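Long-range contact in adhesin (Streptococcus sanguinis SK1 = NCTC 7863, PDB 6VT2), which binds sialylated glycans through tandem Siglec-like modules, probably mediating bacterial adhesion to host surfaces: residues A[2-10]-A[100-110]. Numbering follows the deposited sequence. Where two conformers were deposited one is given.
With CA (calcium ion), chain H.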
loop_
_atom_site.group_PDB
_atom_site.type_symbol
_atom_site.label_atom_id
_atom_site.label_comp_id
_atom_site.label_asym_id
_atom_site.label_seq_id
_atom_site.Cartn_x
_atom_site.Cartn_y
_atom_site.Cartn_z
ATOM N N ASP A 2 -10.493 -31.738 60.363
ATOM C CA ASP A 2 -9.767 -30.740 59.572
ATOM C C ASP A 2 -9.303 -29.597 60.467
ATOM O O ASP A 2 -10.145 -28.967 61.021
ATOM C CB ASP A 2 -10.748 -30.311 58.507
ATOM C CG ASP A 2 -10.065 -29.523 57.488
ATOM O OD1 ASP A 2 -8.917 -29.145 57.760
ATOM O OD2 ASP A 2 -10.686 -29.372 56.468
ATOM N N THR A 3 -7.987 -29.391 60.589
ATOM C CA THR A 3 -7.403 -28.301 61.397
ATOM C C THR A 3 -6.473 -27.477 60.517
ATOM O O THR A 3 -5.662 -26.743 61.050
ATOM C CB THR A 3 -6.701 -28.904 62.612
ATOM O OG1 THR A 3 -5.741 -29.863 62.182
ATOM C CG2 THR A 3 -7.677 -29.588 63.546
ATOM N N THR A 4 -6.634 -27.603 59.213
ATOM C CA THR A 4 -5.664 -26.948 58.316
ATOM C C THR A 4 -6.353 -25.857 57.528
ATOM O O THR A 4 -7.162 -26.113 56.958
ATOM C CB THR A 4 -5.120 -27.982 57.332
ATOM O OG1 THR A 4 -4.484 -28.972 58.136
ATOM C CG2 THR A 4 -4.086 -27.394 56.398
ATOM N N PRO A 5 -5.929 -24.610 57.521
ATOM C CA PRO A 5 -6.619 -23.642 56.700
ATOM C C PRO A 5 -6.364 -23.840 55.205
ATOM O O PRO A 5 -5.517 -24.556 54.869
ATOM C CB PRO A 5 -6.040 -22.337 57.243
ATOM C CG PRO A 5 -4.688 -22.671 57.782
ATOM C CD PRO A 5 -4.807 -24.090 58.283
ATOM N N PRO A 6 -7.160 -23.195 54.333
ATOM C CA PRO A 6 -6.969 -23.314 52.922
ATOM C C PRO A 6 -5.632 -22.772 52.415
ATOM O O PRO A 6 -5.032 -22.038 53.104
ATOM C CB PRO A 6 -8.076 -22.467 52.281
ATOM C CG PRO A 6 -9.116 -22.357 53.348
ATOM C CD PRO A 6 -8.340 -22.374 54.639
ATOM N N THR A 7 -5.244 -23.235 51.243
ATOM C CA THR A 7 -4.015 -22.835 50.558
ATOM C C THR A 7 -4.391 -21.786 49.520
ATOM O O THR A 7 -5.192 -22.095 48.685
ATOM C CB THR A 7 -3.334 -24.044 49.921
ATOM O OG1 THR A 7 -3.017 -24.961 50.960
ATOM C CG2 THR A 7 -2.077 -23.677 49.165
ATOM N N ILE A 8 -3.741 -20.631 49.582
ATOM C CA ILE A 8 -4.048 -19.503 48.712
ATOM C C ILE A 8 -2.841 -19.232 47.831
ATOM O O ILE A 8 -1.717 -19.126 48.334
ATOM C CB ILE A 8 -4.380 -18.237 49.526
ATOM C CG1 ILE A 8 -5.502 -18.463 50.513
ATOM C CG2 ILE A 8 -4.749 -17.072 48.594
ATOM C CD1 ILE A 8 -5.658 -17.379 51.474
ATOM N N THR A 9 -3.144 -19.125 46.531
ATOM C CA THR A 9 -2.137 -18.875 45.504
ATOM C C THR A 9 -2.503 -17.554 44.768
ATOM O O THR A 9 -3.644 -17.405 44.451
ATOM C CB THR A 9 -1.959 -20.007 44.496
ATOM O OG1 THR A 9 -1.507 -21.115 45.268
ATOM C CG2 THR A 9 -0.929 -19.679 43.456
ATOM N N LEU A 10 -1.592 -16.584 44.770
ATOM C CA LEU A 10 -1.957 -15.283 44.144
ATOM C C LEU A 10 -0.684 -14.554 43.729
ATOM O O LEU A 10 0.339 -14.893 44.241
ATOM C CB LEU A 10 -2.795 -14.463 45.121
ATOM C CG LEU A 10 -2.026 -13.726 46.207
ATOM C CD1 LEU A 10 -2.959 -12.750 46.897
ATOM C CD2 LEU A 10 -1.424 -14.690 47.199
ATOM N N VAL A 100 -5.060 -11.313 51.611
ATOM C CA VAL A 100 -6.082 -12.254 51.178
ATOM C C VAL A 100 -6.142 -13.383 52.196
ATOM O O VAL A 100 -5.127 -13.997 52.516
ATOM C CB VAL A 100 -5.812 -12.762 49.758
ATOM C CG1 VAL A 100 -6.923 -13.677 49.368
ATOM C CG2 VAL A 100 -5.698 -11.618 48.761
ATOM N N ARG A 101 -7.364 -13.660 52.670
ATOM C CA ARG A 101 -7.548 -14.732 53.624
ATOM C C ARG A 101 -8.652 -15.656 53.134
ATOM O O ARG A 101 -9.472 -15.261 52.431
ATOM C CB ARG A 101 -7.944 -14.202 55.000
ATOM C CG ARG A 101 -6.976 -13.172 55.550
ATOM C CD ARG A 101 -7.499 -12.759 56.902
ATOM N NE ARG A 101 -7.170 -13.710 57.936
ATOM C CZ ARG A 101 -7.510 -13.555 59.196
ATOM N NH1 ARG A 101 -8.213 -12.516 59.570
ATOM N NH2 ARG A 101 -7.154 -14.432 60.109
ATOM N N ALA A 102 -8.560 -16.889 53.554
ATOM C CA ALA A 102 -9.610 -17.815 53.191
ATOM C C ALA A 102 -9.926 -18.691 54.391
ATOM O O ALA A 102 -9.053 -18.962 55.219
ATOM C CB ALA A 102 -9.215 -18.681 52.001
ATOM N N GLU A 103 -11.179 -19.139 54.466
ATOM C CA GLU A 103 -11.648 -19.984 55.567
ATOM C C GLU A 103 -12.397 -21.180 55.022
ATOM O O GLU A 103 -13.213 -21.036 54.101
ATOM C CB GLU A 103 -12.525 -19.153 56.454
ATOM C CG GLU A 103 -13.037 -19.936 57.708
ATOM C CD GLU A 103 -13.934 -19.027 58.513
ATOM O OE1 GLU A 103 -15.008 -19.484 58.940
ATOM O OE2 GLU A 103 -13.605 -17.817 58.666
ATOM N N ASP A 104 -12.092 -22.354 55.573
ATOM C CA ASP A 104 -12.753 -23.586 55.155
ATOM C C ASP A 104 -14.041 -23.761 55.962
ATOM O O ASP A 104 -14.425 -22.920 56.784
ATOM C CB ASP A 104 -11.794 -24.788 55.222
ATOM C CG ASP A 104 -11.393 -25.212 56.623
ATOM O OD1 ASP A 104 -12.047 -24.739 57.558
ATOM O OD2 ASP A 104 -10.387 -25.995 56.668
ATOM N N ALA A 105 -14.775 -24.837 55.658
ATOM C CA ALA A 105 -16.060 -24.975 56.323
ATOM C C ALA A 105 -15.908 -25.397 57.767
ATOM O O ALA A 105 -16.822 -25.175 58.562
ATOM C CB ALA A 105 -16.938 -25.991 55.589
ATOM N N ALA A 106 -14.738 -25.906 58.150
ATOM C CA ALA A 106 -14.467 -26.253 59.530
ATOM C C ALA A 106 -14.076 -25.038 60.359
ATOM O O ALA A 106 -13.856 -25.162 61.569
ATOM C CB ALA A 106 -13.376 -27.336 59.567
ATOM N N GLY A 107 -13.951 -23.861 59.726
ATOM C CA GLY A 107 -13.650 -22.641 60.423
ATOM C C GLY A 107 -12.183 -22.303 60.486
ATOM O O GLY A 107 -11.810 -21.320 61.159
ATOM N N ASN A 108 -11.341 -23.075 59.808
ATOM C CA ASN A 108 -9.922 -22.791 59.774
ATOM C C ASN A 108 -9.673 -21.635 58.821
ATOM O O ASN A 108 -9.932 -21.771 57.629
ATOM C CB ASN A 108 -9.117 -23.989 59.309
ATOM C CG ASN A 108 -9.371 -25.198 60.177
ATOM O OD1 ASN A 108 -9.108 -25.204 61.401
ATOM N ND2 ASN A 108 -9.877 -26.221 59.549
ATOM N N ILE A 109 -9.186 -20.503 59.331
ATOM C CA ILE A 109 -8.945 -19.324 58.468
ATOM C C ILE A 109 -7.438 -19.142 58.408
ATOM O O ILE A 109 -6.768 -19.459 59.323
ATOM C CB ILE A 109 -9.672 -18.072 58.979
ATOM C CG1 ILE A 109 -9.492 -16.873 58.043
ATOM C CG2 ILE A 109 -9.194 -17.724 60.358
ATOM C CD1 ILE A 109 -10.377 -15.711 58.323
ATOM N N THR A 110 -6.950 -18.649 57.291
ATOM C CA THR A 110 -5.518 -18.412 57.134
ATOM C C THR A 110 -5.130 -17.300 58.104
ATOM O O THR A 110 -5.862 -16.394 58.284
ATOM C CB THR A 110 -5.199 -18.143 55.675
ATOM O OG1 THR A 110 -6.013 -17.070 55.265
ATOM C CG2 THR A 110 -5.473 -19.341 54.801
HETATM CA CA CA H . -9.065 -27.334 55.787
HETATM O O HOH W 1 -13.119 -27.971 56.297
HETATM O O HOH W 2 -7.665 -29.018 54.992
#
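Asp-2 and Asp-104 meet through a calcium ion; their side chains come from opposite directions, carboxylate planes 64° apart, and the ion's charge probably offsets the repulsion between them. Asp-2 chelates the metal with both oxygens, OD1 and OD2 each 2.7 Å from it, whereas Asp-104 binds through OD2 alone at 2.1 Å; the carbonyl O of Thr-4, a water and Asp-30 also serve the site.

Asn-108 supplies a second shell. Its amide nitrogen ND2 donates along a nearly straight line to the syn lone pair of Asp-104 OD2 (2.9 Å), fixing that ligand, and also reaches Asp-2 O at 3.1 Å from above its carbonyl plane. An Asx turn, Thr-4 N to Asp-2 OD1, shapes the N-terminal ligand loop.

In this Siglec-like module the strands of the two segments belong to different sheets, strand 7-9 edging one and strand 95-104 lying inside the other, and the shared calcium probably helps tie the sheets at one end.

Apolar packing continues between them. Pro-6 CG rests 3.9 Å from Ala-102 CB, and Ile-8, its CG1 anti to the carbonyl carbon (chi1 -55°), brings CD1 to 3.8 Å from the same methyl. Further along, Leu-10 CD1 meets Val-100 CG2 tip to tip at 3.5 Å, beside Phe-120.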